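BH2331 protein (Bacillus halodurans, PDB 1VL5) is a putative methyltransferase that probably uses S-adenosylmethionine as methyl donor, with a substrate that has not been established. Local coordinates at residues Ala27-Ile32 against Asn53-Phe58; Glu145-Asp150 against Ala167-Asp172; Glu183-His188 against Leu246-Lys251; Ile195-Cys200 against Asp234-Ser239. One frame throughout, in Å; residues are numbered along the deposited sequence.

Contact 1 (Ala27-Ile32 against Asn53-Phe58)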
loop_
_atom_site.group_PDB
_atom_site.type_symbol
_atom_site.label_atom_id
_atom_site.label_comp_id
_atom_site.label_asym_id
_atom_site.label_seq_id
_atom_site.Cartn_x
_atom_site.Cartn_y
_atom_site.Cartn_z
ATOM N N ALA A 27 -0.433 -13.763 1.524
ATOM C CA ALA A 27 -1.256 -14.880 1.971
ATOM C C ALA A 27 -2.437 -14.353 2.828
ATOM O O ALA A 27 -3.566 -14.791 2.677
ATOM C CB ALA A 27 -0.415 -15.872 2.750
ATOM N N LYS A 28 -2.142 -13.460 3.763
ATOM C CA LYS A 28 -3.164 -12.788 4.569
ATOM C C LYS A 28 -4.222 -12.008 3.763
ATOM O O LYS A 28 -5.426 -12.122 3.998
ATOM C CB LYS A 28 -2.490 -11.876 5.594
ATOM C CG LYS A 28 -3.488 -11.261 6.563
ATOM C CD LYS A 28 -4.082 -12.301 7.530
ATOM N N LEU A 29 -3.768 -11.241 2.786
ATOM C CA LEU A 29 -4.672 -10.610 1.814
ATOM C C LEU A 29 -5.580 -11.595 1.104
ATOM O O LEU A 29 -6.779 -11.379 1.033
ATOM C CB LEU A 29 -3.850 -9.845 0.775
ATOM C CG LEU A 29 -4.555 -9.120 -0.388
ATOM C CD1 LEU A 29 -5.521 -8.093 0.098
ATOM C CD2 LEU A 29 -3.530 -8.425 -1.261
HETATM N N MSE A 30 -5.007 -12.678 0.573
HETATM C CA MSE A 30 -5.782 -13.661 -0.141
HETATM C C MSE A 30 -6.852 -14.270 0.777
HETATM O O MSE A 30 -7.989 -14.421 0.376
HETATM C CB MSE A 30 -4.875 -14.772 -0.654
HETATM C CG MSE A 30 -3.856 -14.358 -1.716
HETATM SE SE MSE A 30 -4.810 -13.756 -3.291
HETATM C CE MSE A 30 -5.566 -15.546 -3.696
ATOM N N GLN A 31 -6.479 -14.618 2.001
ATOM C CA GLN A 31 -7.415 -15.205 2.978
ATOM C C GLN A 31 -8.578 -14.264 3.249
ATOM O O GLN A 31 -9.730 -14.675 3.203
ATOM C CB GLN A 31 -6.655 -15.504 4.270
ATOM C CG GLN A 31 -7.396 -16.212 5.363
ATOM C CD GLN A 31 -6.577 -16.233 6.688
ATOM O OE1 GLN A 31 -6.163 -15.185 7.215
ATOM N NE2 GLN A 31 -6.336 -17.447 7.212
ATOM N N ILE A 32 -8.270 -13.008 3.562
ATOM C CA ILE A 32 -9.293 -11.988 3.880
ATOM C C ILE A 32 -10.204 -11.737 2.673
ATOM O O ILE A 32 -11.390 -11.488 2.837
ATOM C CB ILE A 32 -8.632 -10.651 4.366
ATOM C CG1 ILE A 32 -7.798 -10.850 5.671
ATOM C CG2 ILE A 32 -9.630 -9.583 4.581
ATOM C CD1 ILE A 32 -8.479 -11.727 6.693
ATOM N N ASN A 53 -0.451 -11.000 -9.663
ATOM C CA ASN A 53 0.171 -12.325 -9.781
ATOM C C ASN A 53 -0.475 -13.342 -8.836
ATOM O O ASN A 53 -0.793 -14.456 -9.238
ATOM C CB ASN A 53 1.635 -12.230 -9.384
ATOM C CG ASN A 53 2.379 -13.511 -9.627
ATOM O OD1 ASN A 53 2.634 -13.879 -10.771
ATOM N ND2 ASN A 53 2.779 -14.178 -8.536
ATOM N N ALA A 54 -0.641 -12.916 -7.576
ATOM C CA ALA A 54 -1.243 -13.771 -6.556
ATOM C C ALA A 54 -2.716 -14.077 -6.808
ATOM O O ALA A 54 -3.143 -15.180 -6.550
ATOM C CB ALA A 54 -1.070 -13.126 -5.189
ATOM N N PHE A 55 -3.483 -13.112 -7.316
ATOM C CA PHE A 55 -4.939 -13.257 -7.470
ATOM C C PHE A 55 -5.296 -14.054 -8.723
ATOM O O PHE A 55 -6.295 -14.824 -8.752
ATOM C CB PHE A 55 -5.631 -11.877 -7.487
ATOM C CG PHE A 55 -6.019 -11.358 -6.109
ATOM C CD1 PHE A 55 -5.071 -10.966 -5.206
ATOM C CD2 PHE A 55 -7.334 -11.289 -5.732
ATOM C CE1 PHE A 55 -5.416 -10.509 -3.944
ATOM C CE2 PHE A 55 -7.685 -10.802 -4.504
ATOM C CZ PHE A 55 -6.721 -10.425 -3.596
ATOM N N ALA A 56 -4.452 -13.894 -9.739
ATOM C CA ALA A 56 -4.716 -14.430 -11.098
ATOM C C ALA A 56 -5.215 -15.869 -11.183
ATOM O O ALA A 56 -6.224 -16.128 -11.852
ATOM C CB ALA A 56 -3.486 -14.235 -12.017
ATOM N N PRO A 57 -4.529 -16.815 -10.526
ATOM C CA PRO A 57 -4.989 -18.205 -10.670
ATOM C C PRO A 57 -6.378 -18.477 -10.091
ATOM O O PRO A 57 -6.995 -19.445 -10.453
ATOM C CB PRO A 57 -3.973 -19.013 -9.867
ATOM C CG PRO A 57 -3.033 -18.103 -9.306
ATOM C CD PRO A 57 -3.392 -16.698 -9.595
ATOM N N PHE A 58 -6.849 -17.647 -9.160
ATOM C CA PHE A 58 -8.065 -17.932 -8.413
ATOM C C PHE A 58 -9.289 -17.117 -8.863
ATOM O O PHE A 58 -10.351 -17.206 -8.255
ATOM C CB PHE A 58 -7.788 -17.575 -6.943
ATOM C CG PHE A 58 -6.670 -18.376 -6.338
ATOM C CD1 PHE A 58 -6.836 -19.728 -6.082
ATOM C CD2 PHE A 58 -5.453 -17.787 -6.060
ATOM C CE1 PHE A 58 -5.807 -20.485 -5.543
ATOM C CE2 PHE A 58 -4.439 -18.518 -5.517
ATOM C CZ PHE A 58 -4.616 -19.880 -5.263
#

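Contact 2 (Glu145-Asp150 against Ala167-Asp172)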
loop_
_atom_site.group_PDB
_atom_site.type_symbol
_atom_site.label_atom_id
_atom_site.label_comp_id
_atom_site.label_asym_id
_atom_site.label_seq_id
_atom_site.Cartn_x
_atom_site.Cartn_y
_atom_site.Cartn_z
ATOM N N GLU A 145 -1.965 7.688 15.517
ATOM C CA GLU A 145 -2.944 8.698 15.773
ATOM C C GLU A 145 -2.287 9.904 16.425
ATOM O O GLU A 145 -2.690 11.042 16.176
ATOM C CB GLU A 145 -4.050 8.148 16.655
ATOM C CG GLU A 145 -4.878 7.088 16.047
ATOM C CD GLU A 145 -5.610 7.519 14.783
ATOM O OE1 GLU A 145 -6.126 8.671 14.713
ATOM O OE2 GLU A 145 -5.642 6.665 13.866
ATOM N N ASN A 146 -1.264 9.659 17.227
ATOM C CA ASN A 146 -0.505 10.740 17.881
ATOM C C ASN A 146 0.169 11.611 16.801
ATOM O O ASN A 146 0.835 11.071 15.932
ATOM C CB ASN A 146 0.532 10.125 18.819
ATOM C CG ASN A 146 1.425 11.184 19.489
ATOM O OD1 ASN A 146 2.263 11.845 18.859
ATOM N ND2 ASN A 146 1.204 11.365 20.743
ATOM N N ASP A 147 -0.078 12.932 16.803
ATOM C CA ASP A 147 0.361 13.786 15.696
ATOM C C ASP A 147 1.855 13.932 15.568
ATOM O O ASP A 147 2.373 14.004 14.434
ATOM C CB ASP A 147 -0.280 15.191 15.737
ATOM C CG ASP A 147 -1.767 15.158 15.507
ATOM O OD1 ASP A 147 -2.233 14.588 14.472
ATOM O OD2 ASP A 147 -2.476 15.617 16.394
ATOM N N ALA A 148 2.545 14.018 16.709
ATOM C CA ALA A 148 3.994 14.154 16.709
ATOM C C ALA A 148 4.642 12.930 16.098
ATOM O O ALA A 148 5.588 13.071 15.303
ATOM C CB ALA A 148 4.527 14.361 18.107
ATOM N N PHE A 149 4.121 11.750 16.442
ATOM C CA PHE A 149 4.630 10.492 15.889
ATOM C C PHE A 149 4.256 10.259 14.446
ATOM O O PHE A 149 5.011 9.645 13.656
ATOM C CB PHE A 149 4.224 9.303 16.790
ATOM C CG PHE A 149 4.785 9.382 18.203
ATOM C CD1 PHE A 149 6.021 9.966 18.449
ATOM C CD2 PHE A 149 4.131 8.752 19.262
ATOM C CE1 PHE A 149 6.532 10.053 19.730
ATOM C CE2 PHE A 149 4.645 8.804 20.561
ATOM C CZ PHE A 149 5.881 9.426 20.782
ATOM N N ASP A 150 3.055 10.707 14.096
ATOM C CA ASP A 150 2.602 10.764 12.721
ATOM C C ASP A 150 3.553 11.585 11.844
ATOM O O ASP A 150 4.071 11.125 10.830
ATOM C CB ASP A 150 1.188 11.394 12.717
ATOM C CG ASP A 150 0.599 11.613 11.317
ATOM O OD1 ASP A 150 1.260 11.405 10.303
ATOM O OD2 ASP A 150 -0.542 12.046 11.241
ATOM N N ALA A 167 1.689 8.484 4.571
ATOM C CA ALA A 167 1.090 7.355 5.264
ATOM C C ALA A 167 0.069 7.937 6.225
ATOM O O ALA A 167 0.423 8.658 7.141
ATOM C CB ALA A 167 2.163 6.563 6.015
ATOM N N TRP A 168 -1.208 7.645 5.972
ATOM C CA TRP A 168 -2.298 8.267 6.658
ATOM C C TRP A 168 -2.586 7.507 7.947
ATOM O O TRP A 168 -2.199 6.316 8.087
ATOM C CB TRP A 168 -3.524 8.324 5.746
ATOM C CG TRP A 168 -3.289 9.109 4.524
ATOM C CD1 TRP A 168 -2.641 8.683 3.387
ATOM C CD2 TRP A 168 -3.664 10.475 4.277
ATOM N NE1 TRP A 168 -2.595 9.704 2.466
ATOM C CE2 TRP A 168 -3.200 10.815 2.993
ATOM C CE3 TRP A 168 -4.365 11.427 5.003
ATOM C CZ2 TRP A 168 -3.409 12.074 2.430
ATOM C CZ3 TRP A 168 -4.538 12.687 4.459
ATOM C CH2 TRP A 168 -4.094 12.987 3.175
ATOM N N LYS A 169 -3.211 8.203 8.899
ATOM C CA LYS A 169 -3.696 7.579 10.137
ATOM C C LYS A 169 -4.781 6.577 9.768
ATOM O O LYS A 169 -5.491 6.745 8.764
ATOM C CB LYS A 169 -4.285 8.575 11.142
ATOM C CG LYS A 169 -3.385 9.773 11.538
ATOM C CD LYS A 169 -4.185 10.702 12.457
ATOM C CE LYS A 169 -3.497 11.983 13.019
ATOM N NZ LYS A 169 -2.127 11.797 13.440
ATOM N N LYS A 170 -4.891 5.531 10.578
ATOM C CA LYS A 170 -6.015 4.649 10.507
ATOM C C LYS A 170 -7.349 5.403 10.553
ATOM O O LYS A 170 -8.237 5.103 9.793
ATOM C CB LYS A 170 -5.905 3.591 11.610
ATOM C CG LYS A 170 -4.763 2.610 11.400
ATOM C CD LYS A 170 -4.739 1.461 12.436
ATOM C CE LYS A 170 -4.522 1.881 13.863
ATOM N NZ LYS A 170 -3.086 2.315 14.079
ATOM N N SER A 171 -7.458 6.439 11.390
ATOM C CA SER A 171 -8.660 7.274 11.447
ATOM C C SER A 171 -8.894 8.050 10.158
ATOM O O SER A 171 -10.045 8.291 9.796
ATOM C CB SER A 171 -8.586 8.267 12.610
ATOM O OG SER A 171 -7.378 9.013 12.520
ATOM N N ASP A 172 -7.815 8.413 9.467
ATOM C CA ASP A 172 -7.907 9.133 8.198
ATOM C C ASP A 172 -8.537 8.207 7.182
ATOM O O ASP A 172 -9.390 8.626 6.413
ATOM C CB ASP A 172 -6.538 9.557 7.657
ATOM C CG ASP A 172 -5.854 10.681 8.454
ATOM O OD1 ASP A 172 -6.539 11.511 9.083
ATOM O OD2 ASP A 172 -4.590 10.711 8.414
HETATM O O HOH W 1 -3.484 5.242 13.082
#

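Contact 3 (Glu183-His188 against Leu246-Lys251)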
loop_
_atom_site.group_PDB
_atom_site.type_symbol
_atom_site.label_atom_id
_atom_site.label_comp_id
_atom_site.label_asym_id
_atom_site.label_seq_id
_atom_site.Cartn_x
_atom_site.Cartn_y
_atom_site.Cartn_z
ATOM N N GLU A 183 -18.528 0.576 3.315
ATOM C CA GLU A 183 -18.719 0.080 4.688
ATOM C C GLU A 183 -17.595 -0.889 5.017
ATOM O O GLU A 183 -17.485 -1.941 4.443
ATOM C CB GLU A 183 -20.075 -0.576 4.864
ATOM C CG GLU A 183 -21.235 0.420 4.810
ATOM C CD GLU A 183 -22.601 -0.211 4.912
ATOM O OE1 GLU A 183 -22.777 -1.424 4.678
ATOM O OE2 GLU A 183 -23.533 0.529 5.209
ATOM N N LEU A 184 -16.715 -0.454 5.891
ATOM C CA LEU A 184 -15.644 -1.252 6.393
ATOM C C LEU A 184 -16.210 -2.532 6.997
ATOM O O LEU A 184 -17.218 -2.522 7.680
ATOM C CB LEU A 184 -14.855 -0.487 7.447
ATOM C CG LEU A 184 -13.622 -1.234 7.970
ATOM C CD1 LEU A 184 -12.523 -1.394 6.895
ATOM C CD2 LEU A 184 -13.057 -0.550 9.171
ATOM N N GLU A 185 -15.586 -3.638 6.659
ATOM C CA GLU A 185 -15.890 -4.933 7.265
ATOM C C GLU A 185 -14.787 -5.340 8.223
ATOM O O GLU A 185 -15.093 -5.776 9.293
ATOM C CB GLU A 185 -16.089 -5.990 6.173
ATOM C CG GLU A 185 -17.381 -5.752 5.397
ATOM C CD GLU A 185 -17.768 -6.814 4.430
ATOM O OE1 GLU A 185 -16.945 -7.707 4.127
ATOM O OE2 GLU A 185 -18.950 -6.728 3.985
ATOM N N GLU A 186 -13.512 -5.209 7.825
ATOM C CA GLU A 186 -12.384 -5.675 8.598
ATOM C C GLU A 186 -11.195 -4.761 8.414
ATOM O O GLU A 186 -10.890 -4.333 7.297
ATOM C CB GLU A 186 -11.920 -7.098 8.185
ATOM C CG GLU A 186 -12.996 -8.134 8.216
ATOM C CD GLU A 186 -12.477 -9.513 7.811
ATOM O OE1 GLU A 186 -11.393 -9.875 8.320
ATOM O OE2 GLU A 186 -13.184 -10.212 7.033
ATOM N N LEU A 187 -10.538 -4.486 9.528
ATOM C CA LEU A 187 -9.271 -3.736 9.608
ATOM C C LEU A 187 -8.288 -4.600 10.420
ATOM O O LEU A 187 -8.574 -4.961 11.540
ATOM C CB LEU A 187 -9.516 -2.336 10.228
ATOM C CG LEU A 187 -8.265 -1.627 10.797
ATOM C CD1 LEU A 187 -7.273 -1.371 9.746
ATOM C CD2 LEU A 187 -8.579 -0.288 11.516
ATOM N N HIS A 188 -7.177 -5.015 9.806
ATOM C CA HIS A 188 -6.130 -5.815 10.457
ATOM C C HIS A 188 -4.870 -4.955 10.487
ATOM O O HIS A 188 -4.546 -4.294 9.486
ATOM C CB HIS A 188 -5.881 -7.100 9.645
ATOM C CG HIS A 188 -7.088 -7.987 9.565
ATOM N ND1 HIS A 188 -7.259 -9.075 10.395
ATOM C CD2 HIS A 188 -8.199 -7.931 8.783
ATOM C CE1 HIS A 188 -8.415 -9.658 10.113
ATOM N NE2 HIS A 188 -8.996 -8.995 9.126
ATOM N N LEU A 246 -4.397 -3.620 6.649
ATOM C CA LEU A 246 -5.156 -4.273 5.609
ATOM C C LEU A 246 -6.626 -4.036 5.929
ATOM O O LEU A 246 -7.120 -4.490 6.984
ATOM C CB LEU A 246 -4.833 -5.779 5.623
ATOM C CG LEU A 246 -5.310 -6.849 4.623
ATOM C CD1 LEU A 246 -4.875 -8.182 5.160
ATOM C CD2 LEU A 246 -6.758 -6.903 4.462
HETATM N N MSE A 247 -7.310 -3.352 5.000
HETATM C CA MSE A 247 -8.740 -3.106 5.081
HETATM C C MSE A 247 -9.546 -3.803 3.968
HETATM O O MSE A 247 -9.100 -3.865 2.813
HETATM C CB MSE A 247 -8.988 -1.598 5.121
HETATM C CG MSE A 247 -8.348 -0.929 6.280
HETATM SE SE MSE A 247 -8.405 1.049 6.069
HETATM C CE MSE A 247 -7.089 1.075 4.731
ATOM N N LYS A 248 -10.657 -4.426 4.371
ATOM C CA LYS A 248 -11.661 -4.996 3.507
ATOM C C LYS A 248 -12.894 -4.134 3.729
ATOM O O LYS A 248 -13.452 -4.136 4.841
ATOM C CB LYS A 248 -11.962 -6.451 3.932
ATOM C CG LYS A 248 -12.953 -7.220 3.056
ATOM C CD LYS A 248 -13.305 -8.580 3.691
ATOM C CE LYS A 248 -14.220 -9.374 2.862
ATOM N NZ LYS A 248 -13.553 -10.142 1.772
ATOM N N ALA A 249 -13.269 -3.367 2.709
ATOM C CA ALA A 249 -14.401 -2.453 2.761
ATOM C C ALA A 249 -15.405 -2.844 1.664
ATOM O O ALA A 249 -15.017 -3.142 0.554
ATOM C CB ALA A 249 -13.940 -1.010 2.561
ATOM N N ARG A 250 -16.692 -2.895 2.000
ATOM C CA ARG A 250 -17.761 -3.265 1.078
ATOM C C ARG A 250 -18.437 -2.067 0.438
ATOM O O ARG A 250 -18.755 -1.080 1.111
ATOM C CB ARG A 250 -18.777 -4.084 1.860
ATOM C CG ARG A 250 -19.871 -4.764 1.079
ATOM C CD ARG A 250 -19.354 -5.933 0.253
ATOM N NE ARG A 250 -18.646 -6.929 1.027
ATOM C CZ ARG A 250 -17.971 -7.929 0.485
ATOM N NH1 ARG A 250 -17.954 -8.071 -0.833
ATOM N NH2 ARG A 250 -17.357 -8.826 1.252
ATOM N N LYS A 251 -18.613 -2.125 -0.884
ATOM C CA LYS A 251 -19.611 -1.289 -1.567
ATOM C C LYS A 251 -20.992 -1.978 -1.383
ATOM O O LYS A 251 -21.191 -3.114 -1.797
ATOM C CB LYS A 251 -19.331 -1.126 -3.041
ATOM C CG LYS A 251 -20.398 -0.433 -3.849
ATOM C CD LYS A 251 -19.830 0.022 -5.207
ATOM C CE LYS A 251 -20.803 0.964 -5.993
ATOM N NZ LYS A 251 -20.327 1.182 -7.394
#

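Contact 4 (Ile195-Cys200 against Asp234-Ser239)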
loop_
_atom_site.group_PDB
_atom_site.type_symbol
_atom_site.label_atom_id
_atom_site.label_comp_id
_atom_site.label_asym_id
_atom_site.label_seq_id
_atom_site.Cartn_x
_atom_site.Cartn_y
_atom_site.Cartn_z
ATOM N N ILE A 195 15.177 -3.022 8.988
ATOM C CA ILE A 195 16.605 -2.939 9.137
ATOM C C ILE A 195 17.061 -1.673 8.379
ATOM O O ILE A 195 16.980 -1.612 7.180
ATOM C CB ILE A 195 17.282 -4.204 8.597
ATOM C CG1 ILE A 195 16.709 -5.448 9.258
ATOM C CG2 ILE A 195 18.747 -4.150 8.822
ATOM C CD1 ILE A 195 16.792 -5.448 10.758
ATOM N N PHE A 196 17.498 -0.650 9.105
ATOM C CA PHE A 196 17.703 0.677 8.542
ATOM C C PHE A 196 18.551 0.729 7.323
ATOM O O PHE A 196 18.224 1.417 6.370
ATOM C CB PHE A 196 18.304 1.596 9.599
ATOM C CG PHE A 196 18.517 3.031 9.139
ATOM C CD1 PHE A 196 17.486 3.950 9.187
ATOM C CD2 PHE A 196 19.759 3.458 8.769
ATOM C CE1 PHE A 196 17.687 5.265 8.798
ATOM C CE2 PHE A 196 19.978 4.799 8.363
ATOM C CZ PHE A 196 18.931 5.691 8.411
ATOM N N GLU A 197 19.641 -0.028 7.314
ATOM C CA GLU A 197 20.581 -0.012 6.193
ATOM C C GLU A 197 19.970 -0.625 4.957
ATOM O O GLU A 197 20.132 -0.104 3.854
ATOM C CB GLU A 197 21.899 -0.743 6.554
ATOM C CG GLU A 197 23.105 -0.235 5.782
ATOM C CD GLU A 197 23.481 1.225 6.109
ATOM O OE1 GLU A 197 23.129 1.757 7.213
ATOM O OE2 GLU A 197 24.170 1.816 5.252
ATOM N N ASP A 198 19.280 -1.734 5.145
ATOM C CA ASP A 198 18.650 -2.469 4.041
ATOM C C ASP A 198 17.494 -1.663 3.444
ATOM O O ASP A 198 17.332 -1.600 2.238
ATOM C CB ASP A 198 18.094 -3.821 4.536
ATOM C CG ASP A 198 19.178 -4.769 5.084
ATOM O OD1 ASP A 198 20.374 -4.594 4.789
ATOM O OD2 ASP A 198 18.814 -5.725 5.808
ATOM N N TRP A 199 16.668 -1.119 4.326
ATOM C CA TRP A 199 15.530 -0.275 3.992
ATOM C C TRP A 199 15.985 0.912 3.182
ATOM O O TRP A 199 15.372 1.251 2.195
ATOM C CB TRP A 199 14.866 0.154 5.299
ATOM C CG TRP A 199 13.712 1.087 5.215
ATOM C CD1 TRP A 199 12.455 0.818 4.742
ATOM C CD2 TRP A 199 13.680 2.430 5.682
ATOM N NE1 TRP A 199 11.657 1.909 4.877
ATOM C CE2 TRP A 199 12.378 2.925 5.433
ATOM C CE3 TRP A 199 14.630 3.273 6.265
ATOM C CZ2 TRP A 199 11.992 4.208 5.780
ATOM C CZ3 TRP A 199 14.263 4.557 6.588
ATOM C CH2 TRP A 199 12.943 5.018 6.331
ATOM N N CYS A 200 17.094 1.510 3.584
ATOM C CA CYS A 200 17.670 2.656 2.873
ATOM C C CYS A 200 18.223 2.259 1.536
ATOM O O CYS A 200 18.073 2.997 0.573
ATOM C CB CYS A 200 18.781 3.330 3.703
ATOM S SG CYS A 200 18.138 4.408 5.002
ATOM N N ASP A 234 26.320 1.346 17.918
ATOM C CA ASP A 234 27.531 2.084 17.737
ATOM C C ASP A 234 27.269 3.471 17.147
ATOM O O ASP A 234 28.045 3.989 16.382
ATOM C CB ASP A 234 28.488 1.279 16.858
ATOM C CG ASP A 234 28.752 -0.155 17.391
ATOM O OD1 ASP A 234 28.253 -0.585 18.474
ATOM O OD2 ASP A 234 29.454 -0.875 16.663
ATOM N N GLY A 235 26.160 4.088 17.531
ATOM C CA GLY A 235 25.874 5.432 17.082
ATOM C C GLY A 235 25.079 5.530 15.787
ATOM O O GLY A 235 24.771 6.637 15.333
ATOM N N ARG A 236 24.704 4.395 15.216
ATOM C CA ARG A 236 23.887 4.401 14.013
ATOM C C ARG A 236 22.583 3.687 14.258
ATOM O O ARG A 236 22.555 2.674 14.974
ATOM C CB ARG A 236 24.684 3.726 12.941
ATOM C CG ARG A 236 24.177 3.980 11.601
ATOM C CD ARG A 236 25.147 3.367 10.625
ATOM N NE ARG A 236 24.661 3.533 9.270
ATOM C CZ ARG A 236 24.917 4.583 8.499
ATOM N NH1 ARG A 236 25.655 5.590 8.947
ATOM N NH2 ARG A 236 24.416 4.619 7.265
ATOM N N VAL A 237 21.503 4.194 13.678
ATOM C CA VAL A 237 20.214 3.503 13.742
ATOM C C VAL A 237 20.342 2.162 13.019
ATOM O O VAL A 237 20.709 2.150 11.858
ATOM C CB VAL A 237 19.095 4.300 13.094
ATOM C CG1 VAL A 237 17.787 3.505 13.095
ATOM C CG2 VAL A 237 18.907 5.633 13.788
ATOM N N TYR A 238 20.014 1.063 13.724
ATOM C CA TYR A 238 20.084 -0.289 13.204
ATOM C C TYR A 238 18.718 -0.747 12.705
ATOM O O TYR A 238 18.625 -1.252 11.588
ATOM C CB TYR A 238 20.673 -1.265 14.252
ATOM C CG TYR A 238 20.552 -2.671 13.763
ATOM C CD1 TYR A 238 21.431 -3.167 12.825
ATOM C CD2 TYR A 238 19.526 -3.490 14.183
ATOM C CE1 TYR A 238 21.281 -4.438 12.304
ATOM C CE2 TYR A 238 19.387 -4.789 13.678
ATOM C CZ TYR A 238 20.260 -5.243 12.729
ATOM O OH TYR A 238 20.133 -6.510 12.180
ATOM N N SER A 239 17.655 -0.528 13.515
ATOM C CA SER A 239 16.254 -0.927 13.158
ATOM C C SER A 239 15.216 -0.001 13.812
ATOM O O SER A 239 15.503 0.677 14.764
ATOM C CB SER A 239 15.946 -2.354 13.611
ATOM O OG SER A 239 16.100 -2.461 15.023
HETATM O O HOH W 2 20.600 -1.297 9.914
HETATM O O HOH W 3 22.561 0.761 10.237
#

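Contact 1 (Ala27-Ile32 against Asn53-Phe58)
The backbone N of F58 donates to O of F55 at 2.9 Å, near the C-terminal end of the helix that includes F55. Both phenyl rings face the side chain of selenomethionine M30 on helix 26-33. The selenium lies over one face of the F55 ring. It sits 3.6 Å from the ring centroid, 24° off the normal and displaced toward the rim, above the CD1-CE1 bond. This is a Met-aromatic contact. The M30 chain is bent at both chi2 (-63°) and chi3 (-66°). The bends carry its methyl CE away from F55 and across to F58, where it meets CD2 at 3.3 Å, a tight approach. On the way SE passes CB of A54 at 4.2 Å. L29 meets F55 from another direction. Its CG lies in the ring plane at the edge, and its CD2 comes to 3.9 Å from F55 CE1. F55 is thus met over a face and along an edge by neighbouring residues of one helix. L35, in a loop, touches M30, F55 and F58. The F55 helix carries the end of a glycine-rich segment whose sequence is consistent with a Rossmann-type GxGxxA motif. Across the two segments the side chains meet through selenium, methyl and aromatic groups. The chemistry implies dispersion and Met-aromatic attraction, not charge pairing, between the two helices.

Contact 2 (Glu145-Asp150 against Ala167-Asp172)
E145 reaches the first turn of helix 170-180 with both carboxylate oxygens. Its OE1 accepts from S171 OG at a short 2.5 Å, and its OE2 accepts from S171 N at 3.1 Å. Each oxygen uses its syn lone pair. The fold of the E145 chain at chi2 (-60°) turns the carboxylate to the helix start. A water donates to E145 OE2 at 2.7 Å and accepts from N and NZ of K170; that NZ also forms a salt bridge with E243. The backbone O of E145 takes K169 NZ at 2.9 Å, from above the carbonyl plane. N146 then caps its own helix: its OD1 accepts from F149 N. D147 OD1 meets K169 NZ at 3.0 Å, from 41° above the carboxylate plane. One turn later D150, which is buried, offers OD2 to the same nitrogen at 2.7 Å on its anti side. R166 forms salt bridges with both D150 OD1, which also accepts from N154 ND2, and D172 OD2, which accepts from K169 N at 2.9 Å. With P144 O, four oxygens surround K169 NZ. That is more than its three protons can serve singly, so at least one bond must be shared or bent. This setting would favour the charged form of the lysine. The E145 carboxylate, set at a helix N terminus, is probably stabilised as an anion.

Contact 3 (Glu183-His188 against Leu246-Lys251)
A classic beta bulge interrupts the antiparallel pairing of strands 183-195 and 236-250. E185 and E186 both face K248, whose O accepts from E185 N at 2.8 Å and from E186 N at 3.2 Å. Regular pairing resumes on both sides: E183 and R250 exchange two backbone bonds, as do H188 and L246. L184, L187, M247 and A249 share one face; L184, M247 and A249 pack against helix 170-180. There L187 CD1 lies beside M247 CG at 3.7 Å. Strand 236-250 runs antiparallel between strands 134-142 and 183-195, as the last strand does in the class I methyltransferase fold. E185 is held side-on by R250: NE reaches OE2 at 3.0 Å and NH2 reaches OE1 at 3.1 Å. Bends of the R250 chain at chi2 (71°) and chi3 (56°) turn both nitrogens to E185. The carboxylate and guanidinium planes are 52° apart, and OE2 is met from above the carboxylate plane. R250 NH1 bonds to G133 O. H188 NE2 donates to E186 OE1 at 2.7 Å, in the ring plane.

Contact 4 (Ile195-Cys200 against Asp234-Ser239)
The F196 ring has V237 CB over one face, 4.2 Å above its plane, and C200 SG, from the same helix, 3.7 Å above the opposite face. Both are offset toward the rim. The R236 guanidinium is met at its edge by E197 OE1, which takes NE and NH2 at 3.1 Å each. The two bonds lie close to the guanidinium plane, while the carboxylate is turned 47° from it. The R236 chain, extended from CG to NE (chi2 174°), carries the group across to the helix. The other oxygen, E197 OE2, forms a salt bridge with K210. I195 CD1 lies 4.0 Å from Y238 CE2, with the two side chains alongside each other. F196 N donates to Y238 O at 2.8 Å, and a water links that O to E197 N. I195 faces S239 as an antiparallel non-hydrogen-bonded pair and is the N-cap residue of helix 196-202. The arrangement is a strand-to-helix junction, next to a classic beta bulge in which Y238 and S239 both face V231.

How the contacts relate
From the N terminus, contact 1 closes a short loop that takes in strand 40-44 and joins helix 26-33 to helix 50-55. Contact 2 closes a second, separate loop and joins the starts of helices 147-160 and 170-180. Helix 170-180 leads straight into strand 183-195, where contact 3 opens. Contact 3 closes near the C terminus, and contact 4 is nested inside its loop. Both use strand 236-250, but their centres are about 34 Å apart, on opposite sides of the chain's centre. Contacts 1 and 3 touch: I32 and K28 of helix 26-33 pack against E186, H188 and L246, and K248 NZ, which also bonds to Q135 OE1, probably donates a hydrogen bond to I32 O.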